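Local atomic coordinates of glutathione S-transferase 2 (Onchocerca volvulus, PDB entry 1TU7), a protein that catalyses the conjugation of glutathione to electrophilic compounds and appears to play a central role in detoxification in a parasitic nematode. Residues Arg18-Leu21 and Val22-Ile26; Asp145-Tyr149 and Ala150-Leu154; Asp165-Cys168 and Leu169-Phe172; Val177-Gln180 and Arg181-Arg185. One frame throughout, in Å; residues are numbered along the deposited sequence.

Contact 1 (Arg18-Leu21 and Val22-Ile26); sequences RLFL and VDQDI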
loop_
_atom_site.group_PDB
_atom_site.type_symbol
_atom_site.label_atom_id
_atom_site.label_comp_id
_atom_site.label_asym_id
_atom_site.label_seq_id
_atom_site.Cartn_x
_atom_site.Cartn_y
_atom_site.Cartn_z
ATOM N N ARG A 18 15.989 4.255 -0.236
ATOM C CA ARG A 18 17.341 4.804 -0.239
ATOM C C ARG A 18 17.644 5.491 1.077
ATOM O O ARG A 18 18.710 5.317 1.644
ATOM C CB ARG A 18 17.494 5.790 -1.382
ATOM C CG ARG A 18 17.460 5.171 -2.753
ATOM C CD ARG A 18 17.699 6.143 -3.828
ATOM N NE ARG A 18 17.544 5.604 -5.182
ATOM C CZ ARG A 18 16.752 6.115 -6.100
ATOM N NH1 ARG A 18 15.950 7.114 -5.833
ATOM N NH2 ARG A 18 16.737 5.576 -7.318
ATOM N N LEU A 19 16.704 6.274 1.590
ATOM C CA LEU A 19 16.918 7.002 2.832
ATOM C C LEU A 19 17.129 6.036 3.993
ATOM O O LEU A 19 17.985 6.270 4.831
ATOM C CB LEU A 19 15.759 7.954 3.119
ATOM C CG LEU A 19 15.648 9.152 2.175
ATOM C CD1 LEU A 19 14.273 9.795 2.185
ATOM C CD2 LEU A 19 16.727 10.194 2.518
ATOM N N PHE A 20 16.313 4.979 4.070
ATOM C CA PHE A 20 16.480 3.927 5.073
ATOM C C PHE A 20 17.910 3.377 5.053
ATOM O O PHE A 20 18.580 3.347 6.066
ATOM C CB PHE A 20 15.429 2.834 4.836
ATOM C CG PHE A 20 15.456 1.694 5.813
ATOM C CD1 PHE A 20 14.321 1.419 6.558
ATOM C CD2 PHE A 20 16.533 0.846 5.951
ATOM C CE1 PHE A 20 14.279 0.359 7.436
ATOM C CE2 PHE A 20 16.475 -0.227 6.847
ATOM C CZ PHE A 20 15.340 -0.456 7.581
ATOM N N LEU A 21 18.366 2.978 3.870
ATOM C CA LEU A 21 19.651 2.321 3.701
ATOM C C LEU A 21 20.767 3.301 4.049
ATOM O O LEU A 21 21.698 2.957 4.749
ATOM C CB LEU A 21 19.763 1.798 2.277
ATOM C CG LEU A 21 18.808 0.684 1.892
ATOM C CD1 LEU A 21 18.768 0.500 0.418
ATOM C CD2 LEU A 21 19.216 -0.636 2.559
ATOM N N VAL A 22 20.650 4.520 3.582
ATOM C CA VAL A 22 21.677 5.531 3.841
ATOM C C VAL A 22 21.743 5.820 5.338
ATOM O O VAL A 22 22.814 5.821 5.917
ATOM C CB VAL A 22 21.405 6.822 3.062
ATOM C CG1 VAL A 22 22.260 7.943 3.581
ATOM C CG2 VAL A 22 21.696 6.615 1.578
ATOM N N ASP A 23 20.611 6.048 5.982
ATOM C CA ASP A 23 20.602 6.417 7.388
ATOM C C ASP A 23 21.085 5.299 8.281
ATOM O O ASP A 23 21.755 5.544 9.292
ATOM C CB ASP A 23 19.207 6.843 7.812
ATOM C CG ASP A 23 19.183 7.391 9.210
ATOM O OD1 ASP A 23 18.508 6.770 10.076
ATOM O OD2 ASP A 23 19.798 8.429 9.493
ATOM N N GLN A 24 20.734 4.066 7.933
ATOM C CA GLN A 24 21.147 2.879 8.683
ATOM C C GLN A 24 22.560 2.425 8.319
ATOM O O GLN A 24 23.062 1.470 8.913
ATOM C CB GLN A 24 20.139 1.751 8.486
ATOM C CG GLN A 24 18.806 1.974 9.188
ATOM C CD GLN A 24 18.970 2.287 10.641
ATOM O OE1 GLN A 24 19.637 1.546 11.342
ATOM N NE2 GLN A 24 18.441 3.416 11.077
ATOM N N ASP A 25 23.190 3.116 7.370
ATOM C CA ASP A 25 24.524 2.797 6.875
ATOM C C ASP A 25 24.641 1.379 6.353
ATOM O O ASP A 25 25.641 0.676 6.576
ATOM C CB ASP A 25 25.588 3.091 7.941
ATOM C CG ASP A 25 26.903 3.426 7.337
ATOM O OD1 ASP A 25 27.924 3.245 8.033
ATOM O OD2 ASP A 25 27.008 3.894 6.185
ATOM N N ILE A 26 23.605 0.951 5.634
ATOM C CA ILE A 26 23.582 -0.315 4.911
ATOM C C ILE A 26 24.073 -0.005 3.520
ATOM O O ILE A 26 23.400 0.708 2.741
ATOM C CB ILE A 26 22.169 -0.920 4.864
ATOM C CG1 ILE A 26 21.624 -1.130 6.263
ATOM C CG2 ILE A 26 22.179 -2.209 4.035
ATOM C CD1 ILE A 26 20.108 -1.330 6.254
#
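Leu21 and Ile26 meet where helix 15-23 ends in a Schellman motif, within the beta-alpha-beta unit (strand 3-8, helix 15-23, strand 29-33) of the thioredoxin-like domain. The evidence lies in the backbone. Asp25 takes a positive phi of 56°, Ile26 N donates to Leu21 O at 2.9 Å, and Asp25 N bonds back to Val22 O at 3.1 Å. This reversal carries Ile26 back beside the last turn. With its CG1 branch next to the backbone N and anti to the carbonyl carbon (chi1 -58°), Ile26 divides its contacts. CG2 packs against Leu21 CD2 at 3.7 Å, while the longer branch runs on to the Phe20 ring. Phe20 has CG anti to its own N (chi1 -179°), which sends the ring out from the helix with a slight lean towards its C-terminal end. Gln24 bends at its second torsion, and its CG approaches Phe20 CE2 obliquely at 4.0 Å. The amide end turns away to Tyr152 OH in helix 149-164, whose ring also meets Phe20. Arg18 points the other way, towards the sheet, where it bonds to Ile10 O and forms salt bridges with Glu15 and Asp30. The Phe20 ring thus receives Ile26 at its rim and not over a face: Ile26 CD1 lies close to the ring plane, 3.8 Å from Phe20 CE2.

Contact 2 (Asp145-Tyr149 and Ala150-Leu154); sequences DKISY and ADYAL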
loop_
_atom_site.group_PDB
_atom_site.type_symbol
_atom_site.label_atom_id
_atom_site.label_comp_id
_atom_site.label_asym_id
_atom_site.label_seq_id
_atom_site.Cartn_x
_atom_site.Cartn_y
_atom_site.Cartn_z
ATOM N N ASP A 145 11.273 7.859 20.578
ATOM C CA ASP A 145 12.732 7.947 20.555
ATOM C C ASP A 145 13.432 7.043 19.536
ATOM O O ASP A 145 14.619 7.188 19.305
ATOM C CB ASP A 145 13.284 7.601 21.945
ATOM C CG ASP A 145 13.057 8.690 22.929
ATOM O OD1 ASP A 145 13.382 8.449 24.123
ATOM O OD2 ASP A 145 12.596 9.813 22.617
ATOM N N LYS A 146 12.700 6.101 18.965
ATOM C CA LYS A 146 13.304 5.070 18.146
ATOM C C LYS A 146 12.794 5.196 16.739
ATOM O O LYS A 146 11.598 5.314 16.497
ATOM C CB LYS A 146 12.988 3.709 18.713
ATOM C CG LYS A 146 13.711 3.488 20.040
ATOM C CD LYS A 146 13.210 2.293 20.791
ATOM C CE LYS A 146 13.849 2.247 22.168
ATOM N NZ LYS A 146 12.935 1.535 23.108
ATOM N N ILE A 147 13.735 5.148 15.812
ATOM C CA ILE A 147 13.432 5.291 14.410
ATOM C C ILE A 147 12.758 4.052 13.863
ATOM O O ILE A 147 12.994 2.928 14.326
ATOM C CB ILE A 147 14.722 5.657 13.631
ATOM C CG1 ILE A 147 14.349 6.184 12.223
ATOM C CG2 ILE A 147 15.732 4.481 13.598
ATOM C CD1 ILE A 147 15.020 7.416 11.823
ATOM N N SER A 148 11.905 4.273 12.878
ATOM C CA SER A 148 11.216 3.202 12.181
ATOM C C SER A 148 11.181 3.501 10.699
ATOM O O SER A 148 11.472 4.625 10.276
ATOM C CB SER A 148 9.786 3.041 12.686
ATOM O OG SER A 148 8.993 4.196 12.394
ATOM N N TYR A 149 10.752 2.536 9.898
ATOM C CA TYR A 149 10.766 2.764 8.472
ATOM C C TYR A 149 9.851 3.914 8.073
ATOM O O TYR A 149 10.120 4.597 7.080
ATOM C CB TYR A 149 10.430 1.521 7.675
ATOM C CG TYR A 149 9.030 0.977 7.808
ATOM C CD1 TYR A 149 8.036 1.347 6.905
ATOM C CD2 TYR A 149 8.694 0.051 8.794
ATOM C CE1 TYR A 149 6.768 0.857 6.987
ATOM C CE2 TYR A 149 7.407 -0.484 8.853
ATOM C CZ TYR A 149 6.447 -0.077 7.949
ATOM O OH TYR A 149 5.179 -0.634 8.018
ATOM N N ALA A 150 8.768 4.115 8.823
ATOM C CA ALA A 150 7.804 5.127 8.469
ATOM C C ALA A 150 8.397 6.521 8.558
ATOM O O ALA A 150 7.976 7.400 7.814
ATOM C CB ALA A 150 6.548 5.027 9.339
ATOM N N ASP A 151 9.391 6.727 9.417
ATOM C CA ASP A 151 10.052 8.024 9.486
ATOM C C ASP A 151 10.656 8.451 8.163
ATOM O O ASP A 151 10.572 9.630 7.776
ATOM C CB ASP A 151 11.136 8.026 10.564
ATOM C CG ASP A 151 10.584 7.905 11.939
ATOM O OD1 ASP A 151 9.706 8.720 12.318
ATOM O OD2 ASP A 151 11.019 7.023 12.695
ATOM N N TYR A 152 11.252 7.524 7.438
ATOM C CA TYR A 152 11.861 7.875 6.148
ATOM C C TYR A 152 10.827 8.251 5.116
ATOM O O TYR A 152 11.022 9.149 4.327
ATOM C CB TYR A 152 12.746 6.728 5.624
ATOM C CG TYR A 152 13.801 6.295 6.635
ATOM C CD1 TYR A 152 13.753 5.018 7.213
ATOM C CD2 TYR A 152 14.804 7.158 7.045
ATOM C CE1 TYR A 152 14.693 4.638 8.121
ATOM C CE2 TYR A 152 15.750 6.767 7.968
ATOM C CZ TYR A 152 15.676 5.522 8.503
ATOM O OH TYR A 152 16.621 5.138 9.425
ATOM N N ALA A 153 9.711 7.535 5.109
ATOM C CA ALA A 153 8.632 7.845 4.196
ATOM C C ALA A 153 8.045 9.210 4.498
ATOM O O ALA A 153 7.820 10.012 3.595
ATOM C CB ALA A 153 7.595 6.774 4.287
ATOM N N LEU A 154 7.794 9.485 5.775
ATOM C CA LEU A 154 7.264 10.801 6.134
ATOM C C LEU A 154 8.252 11.907 5.775
ATOM O O LEU A 154 7.876 12.951 5.250
ATOM C CB LEU A 154 6.876 10.856 7.607
ATOM C CG LEU A 154 6.322 12.209 8.085
ATOM C CD1 LEU A 154 5.053 12.585 7.375
ATOM C CD2 LEU A 154 6.082 12.131 9.580
HETATM O O HOH W 1 9.669 5.890 14.638
#
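The backbone passes from extended angles at Ile147 and Ser148 into helical ones at Tyr149, and Asp151 N donates to Ser148 O at 3.1 Å. In return, Asp151 OD2 accepts from Ser148 N at 2.9 Å, on the anti side of the carboxylate and with an N-H...O angle of 158°. The sequence Ser-x-x-Asp and this bond are consistent with the N-capping box of glutathione transferases, but only this arm of the box is made: Ser148 OG, 3.9 Å from Asp151 N, is too far for the reciprocal bond. Water 1 donates to Asp151 OD2 at 2.6 Å and to Lys146 O, and accepts from Ser148 OG, so the same carboxylate oxygen is held twice. Asp151 OD1 takes Ile142 N. Ile147 and Tyr152 flank the box as a hydrophobic staple. Ile147 CG1 stands anti to the backbone N (chi1 -165°), sending CD1 across the phenol at about a right angle, 3.9 Å from Tyr152 CZ. The hydroxyl of Tyr152 goes to Asp23 and Gln24 at the end of helix 15-23. Tyr149 packs against helices 63-73 and 81-107, while Asp151 and Tyr152 touch helix 173-183, placing the start of helix 149-164 among these three and helix 15-23.

Contact 3 (Asp165-Cys168 and Leu169-Phe172); sequences DPHC and LDKF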
loop_
_atom_site.group_PDB
_atom_site.type_symbol
_atom_site.label_atom_id
_atom_site.label_comp_id
_atom_site.label_asym_id
_atom_site.label_seq_id
_atom_site.Cartn_x
_atom_site.Cartn_y
_atom_site.Cartn_z
ATOM N N ASP A 165 5.992 23.589 -2.408
ATOM C CA ASP A 165 5.494 24.771 -1.714
ATOM C C ASP A 165 6.406 24.989 -0.520
ATOM O O ASP A 165 6.226 24.360 0.534
ATOM C CB ASP A 165 4.063 24.547 -1.243
ATOM C CG ASP A 165 3.575 25.642 -0.327
ATOM O OD1 ASP A 165 4.222 26.722 -0.314
ATOM O OD2 ASP A 165 2.594 25.481 0.425
ATOM N N PRO A 166 7.421 25.829 -0.665
ATOM C CA PRO A 166 8.349 26.084 0.439
ATOM C C PRO A 166 7.707 26.462 1.774
ATOM O O PRO A 166 8.338 26.240 2.791
ATOM C CB PRO A 166 9.229 27.208 -0.116
ATOM C CG PRO A 166 9.232 26.960 -1.582
ATOM C CD PRO A 166 7.861 26.506 -1.908
ATOM N N HIS A 167 6.490 26.990 1.775
ATOM C CA HIS A 167 5.835 27.420 2.997
ATOM C C HIS A 167 4.860 26.426 3.578
ATOM O O HIS A 167 4.135 26.742 4.508
ATOM C CB HIS A 167 5.081 28.729 2.721
ATOM C CG HIS A 167 5.982 29.846 2.301
ATOM N ND1 HIS A 167 6.944 30.371 3.136
ATOM C CD2 HIS A 167 6.093 30.512 1.127
ATOM C CE1 HIS A 167 7.600 31.327 2.498
ATOM N NE2 HIS A 167 7.103 31.431 1.278
ATOM N N CYS A 168 4.766 25.221 3.010
ATOM C CA CYS A 168 3.647 24.333 3.372
ATOM C C CYS A 168 3.620 23.865 4.833
ATOM O O CYS A 168 2.554 23.481 5.328
ATOM C CB CYS A 168 3.540 23.104 2.440
ATOM S SG CYS A 168 4.896 21.915 2.542
ATOM N N LEU A 169 4.779 23.874 5.486
ATOM C CA LEU A 169 4.871 23.443 6.883
ATOM C C LEU A 169 4.859 24.583 7.886
ATOM O O LEU A 169 5.009 24.346 9.101
ATOM C CB LEU A 169 6.107 22.585 7.112
ATOM C CG LEU A 169 6.245 21.346 6.221
ATOM C CD1 LEU A 169 7.414 20.456 6.695
ATOM C CD2 LEU A 169 4.935 20.566 6.116
ATOM N N ASP A 170 4.629 25.803 7.398
ATOM C CA ASP A 170 4.604 26.991 8.256
ATOM C C ASP A 170 3.641 26.800 9.416
ATOM O O ASP A 170 3.962 27.154 10.560
ATOM C CB ASP A 170 4.143 28.219 7.445
ATOM C CG ASP A 170 5.257 28.865 6.636
ATOM O OD1 ASP A 170 6.421 28.394 6.661
ATOM O OD2 ASP A 170 5.032 29.869 5.919
ATOM N N LYS A 171 2.456 26.261 9.134
ATOM C CA LYS A 171 1.404 26.112 10.129
ATOM C C LYS A 171 1.401 24.760 10.845
ATOM O O LYS A 171 0.502 24.468 11.636
ATOM C CB LYS A 171 0.050 26.353 9.469
ATOM C CG LYS A 171 -0.081 27.744 8.843
ATOM C CD LYS A 171 -1.517 28.062 8.441
ATOM C CE LYS A 171 -1.641 29.451 7.812
ATOM N NZ LYS A 171 -0.452 30.312 8.097
ATOM N N PHE A 172 2.428 23.941 10.595
ATOM C CA PHE A 172 2.496 22.587 11.146
ATOM C C PHE A 172 3.823 22.387 11.852
ATOM O O PHE A 172 4.764 21.865 11.304
ATOM C CB PHE A 172 2.297 21.575 10.020
ATOM C CG PHE A 172 1.017 21.769 9.287
ATOM C CD1 PHE A 172 1.011 22.248 7.989
ATOM C CD2 PHE A 172 -0.202 21.524 9.904
ATOM C CE1 PHE A 172 -0.184 22.447 7.321
ATOM C CE2 PHE A 172 -1.399 21.739 9.248
ATOM C CZ PHE A 172 -1.391 22.189 7.951
HETATM O O HOH W 2 7.564 24.629 4.874
HETATM O O HOH W 3 8.408 29.366 5.184
HETATM O O HOH W 4 1.507 25.954 6.367
#
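His167 and Asp170 meet on the exposed side of a local, partly buried contact in the loop that joins helix 149-164 to helix 173-183, within the all-helical C-terminal domain. The loop is a run of three overlapping type I beta turns, Asp165 to Cys168, His167 to Asp170 and Leu169 to Phe172, each closed by a backbone bond; in the middle one Asp170 N donates to His167 O at 3.1 Å. An Asx turn starts the run, since Asp165 OD1 accepts from His167 N at 3.1 Å, with the N-H well above the carboxylate plane. On the outer side the His167 and Asp170 side chains run alongside each other, pointing the same way, with ring and carboxylate planes 59° apart. Asp170 OD2 touches His167 CB at 3.4 Å, and water 3 joins His167 ND1 to Asp170 OD1, 2.7 Å from each. On the inner side Cys168 SG sits between its backbone N and carbonyl carbon (chi1 67°), 3.8 Å from Leu169 CD2. Both residues face helix 149-164, and Leu169 also reaches Leu125 of helix 109-132. Water 2 bridges Pro166 O and Leu169 N. Phe172 occupies the N-cap position of helix 173-183 and leans its ring partly back towards the loop, with Cys168 O at the ring edge, near its plane, 3.3 Å from Phe172 CD1.

Contact 4 (Val177-Gln180 and Arg181-Arg185); sequences VFHQ and RMKDR. Unlike the reference sequence in segment 177-180: Val177 (reference Ala).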
loop_
_atom_site.group_PDB
_atom_site.type_symbol
_atom_site.label_atom_id
_atom_site.label_comp_id
_atom_site.label_asym_id
_atom_site.label_seq_id
_atom_site.Cartn_x
_atom_site.Cartn_y
_atom_site.Cartn_z
ATOM N N VAL A 177 9.434 20.589 12.444
ATOM C CA VAL A 177 10.552 20.200 13.307
ATOM C C VAL A 177 11.004 18.767 13.012
ATOM O O VAL A 177 12.202 18.471 12.996
ATOM C CB VAL A 177 10.159 20.379 14.789
ATOM C CG1 VAL A 177 11.201 19.834 15.725
ATOM C CG2 VAL A 177 9.961 21.852 15.029
ATOM N N PHE A 178 10.036 17.895 12.742
ATOM C CA PHE A 178 10.362 16.515 12.382
ATOM C C PHE A 178 11.194 16.458 11.086
ATOM O O PHE A 178 12.173 15.725 10.988
ATOM C CB PHE A 178 9.087 15.669 12.250
ATOM C CG PHE A 178 9.315 14.325 11.611
ATOM C CD1 PHE A 178 9.248 14.164 10.226
ATOM C CD2 PHE A 178 9.612 13.227 12.388
ATOM C CE1 PHE A 178 9.494 12.930 9.665
ATOM C CE2 PHE A 178 9.852 12.010 11.815
ATOM C CZ PHE A 178 9.787 11.848 10.447
ATOM N N HIS A 179 10.759 17.191 10.073
ATOM C CA HIS A 179 11.469 17.209 8.812
ATOM C C HIS A 179 12.907 17.683 9.027
ATOM O O HIS A 179 13.837 17.086 8.487
ATOM C CB HIS A 179 10.726 18.071 7.774
ATOM C CG HIS A 179 11.571 18.467 6.618
ATOM N ND1 HIS A 179 11.668 17.730 5.461
ATOM C CD2 HIS A 179 12.426 19.505 6.479
ATOM C CE1 HIS A 179 12.536 18.311 4.652
ATOM N NE2 HIS A 179 12.999 19.398 5.245
ATOM N N GLN A 180 13.095 18.704 9.843
ATOM C CA GLN A 180 14.443 19.224 10.065
ATOM C C GLN A 180 15.234 18.234 10.901
ATOM O O GLN A 180 16.421 18.080 10.686
ATOM C CB GLN A 180 14.416 20.614 10.749
ATOM C CG GLN A 180 15.806 21.308 10.728
ATOM C CD GLN A 180 16.325 21.553 9.308
ATOM O OE1 GLN A 180 15.637 22.178 8.512
ATOM N NE2 GLN A 180 17.549 21.066 8.992
ATOM N N ARG A 181 14.580 17.573 11.850
ATOM C CA ARG A 181 15.265 16.596 12.696
ATOM C C ARG A 181 15.824 15.449 11.870
ATOM O O ARG A 181 16.958 15.009 12.066
ATOM C CB ARG A 181 14.297 16.077 13.752
ATOM C CG ARG A 181 14.896 15.059 14.686
ATOM C CD ARG A 181 13.942 14.571 15.753
ATOM N NE ARG A 181 13.350 15.661 16.520
ATOM C CZ ARG A 181 13.971 16.438 17.418
ATOM N NH1 ARG A 181 13.267 17.390 18.027
ATOM N NH2 ARG A 181 15.268 16.281 17.726
ATOM N N MET A 182 15.022 14.977 10.914
ATOM C CA MET A 182 15.471 13.915 10.026
ATOM C C MET A 182 16.633 14.352 9.151
ATOM O O MET A 182 17.631 13.629 8.986
ATOM C CB MET A 182 14.301 13.458 9.161
ATOM C CG MET A 182 13.291 12.654 9.981
ATOM S SD MET A 182 13.857 11.018 10.548
ATOM C CE MET A 182 14.038 10.175 8.970
ATOM N N LYS A 183 16.520 15.558 8.615
ATOM C CA LYS A 183 17.532 16.085 7.708
ATOM C C LYS A 183 18.839 16.300 8.464
ATOM O O LYS A 183 19.906 16.270 7.876
ATOM C CB LYS A 183 17.063 17.398 7.078
ATOM C CG LYS A 183 17.814 17.794 5.814
ATOM C CD LYS A 183 17.140 19.003 5.182
ATOM C CE LYS A 183 18.025 19.772 4.206
ATOM N NZ LYS A 183 17.213 20.864 3.592
ATOM N N ASP A 184 18.752 16.489 9.776
ATOM C CA ASP A 184 19.935 16.750 10.596
ATOM C C ASP A 184 20.629 15.472 11.031
ATOM O O ASP A 184 21.750 15.518 11.572
ATOM C CB ASP A 184 19.554 17.554 11.835
ATOM C CG ASP A 184 19.327 19.018 11.553
ATOM O OD1 ASP A 184 18.785 19.689 12.463
ATOM O OD2 ASP A 184 19.645 19.558 10.483
ATOM N N ARG A 185 20.007 14.310 10.843
ATOM C CA ARG A 185 20.705 13.068 11.138
ATOM C C ARG A 185 21.947 13.022 10.263
ATOM O O ARG A 185 21.859 13.324 9.086
ATOM C CB ARG A 185 19.804 11.877 10.898
ATOM C CG ARG A 185 18.591 11.883 11.821
ATOM C CD ARG A 185 17.573 10.832 11.499
ATOM N NE ARG A 185 18.051 9.470 11.701
ATOM C CZ ARG A 185 17.997 8.801 12.841
ATOM N NH1 ARG A 185 17.503 9.353 13.923
ATOM N NH2 ARG A 185 18.405 7.550 12.871
HETATM O O HOH W 5 15.843 22.469 5.736
#
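The Phe178 ring carries Met182 CG over one face, 3.6 Å above the plane and displaced toward the rim; this is a CH-pi contact one helical turn along, with CG 22° off the ring normal. Met182 SD stands obliquely to the same ring, 4.8 Å from the Phe178 centroid, as a Met-aromatic contact. Phe178 has CG anti to the backbone N (chi1 168°), and the bend at the second torsion of Met182 sets SD beside the ring, while the third directs CE. Asp151 and Leu154 of helix 149-164 also pack on Phe178. The amide of Gln180 and the carboxylate of Asp184 are turned 47° against each other. Gln180 NE2 donates to Asp184 OD2 at 3.0 Å, with the acceptor in the amide plane but the donor well above the carboxylate plane. Water 5 donates to Gln180 OE1 and accepts from Lys183 NZ, 2.8 and 3.0 Å away respectively. Backbone bonds such as Met182 N to Phe178 O, 2.9 Å, confirm the helical spacing. The chemistry therefore implies an amphipathic C-terminal part of helix 173-183: the thioether and ring serve the buried side, while on the outer side one amide links a carboxylate directly and an ammonium group through water.

Contacts 1 and 2 are mostly buried; contacts 3 and 4 are half surface, with contact 3 the farthest from the chain centre. Contacts 1, 2 and 4 converge, although contact 1 belongs to the N-terminal domain: Asp23 of contact 1 meets both Tyr152 OH of contact 2, at 2.6 Å, and Arg185 NH2 of contact 4, in a salt bridge of 2.9 Å. Contacts 2 and 4 share the interface of helices 149-164 and 173-183, and contact 3 is the link between those helices. Contacts 1 and 2 finish opposite kinds of helix end, with backbone reversal and side-chain capping respectively. Contact 3 relies on turns and water, whereas contact 4 combines apolar packing with an exposed polar pair.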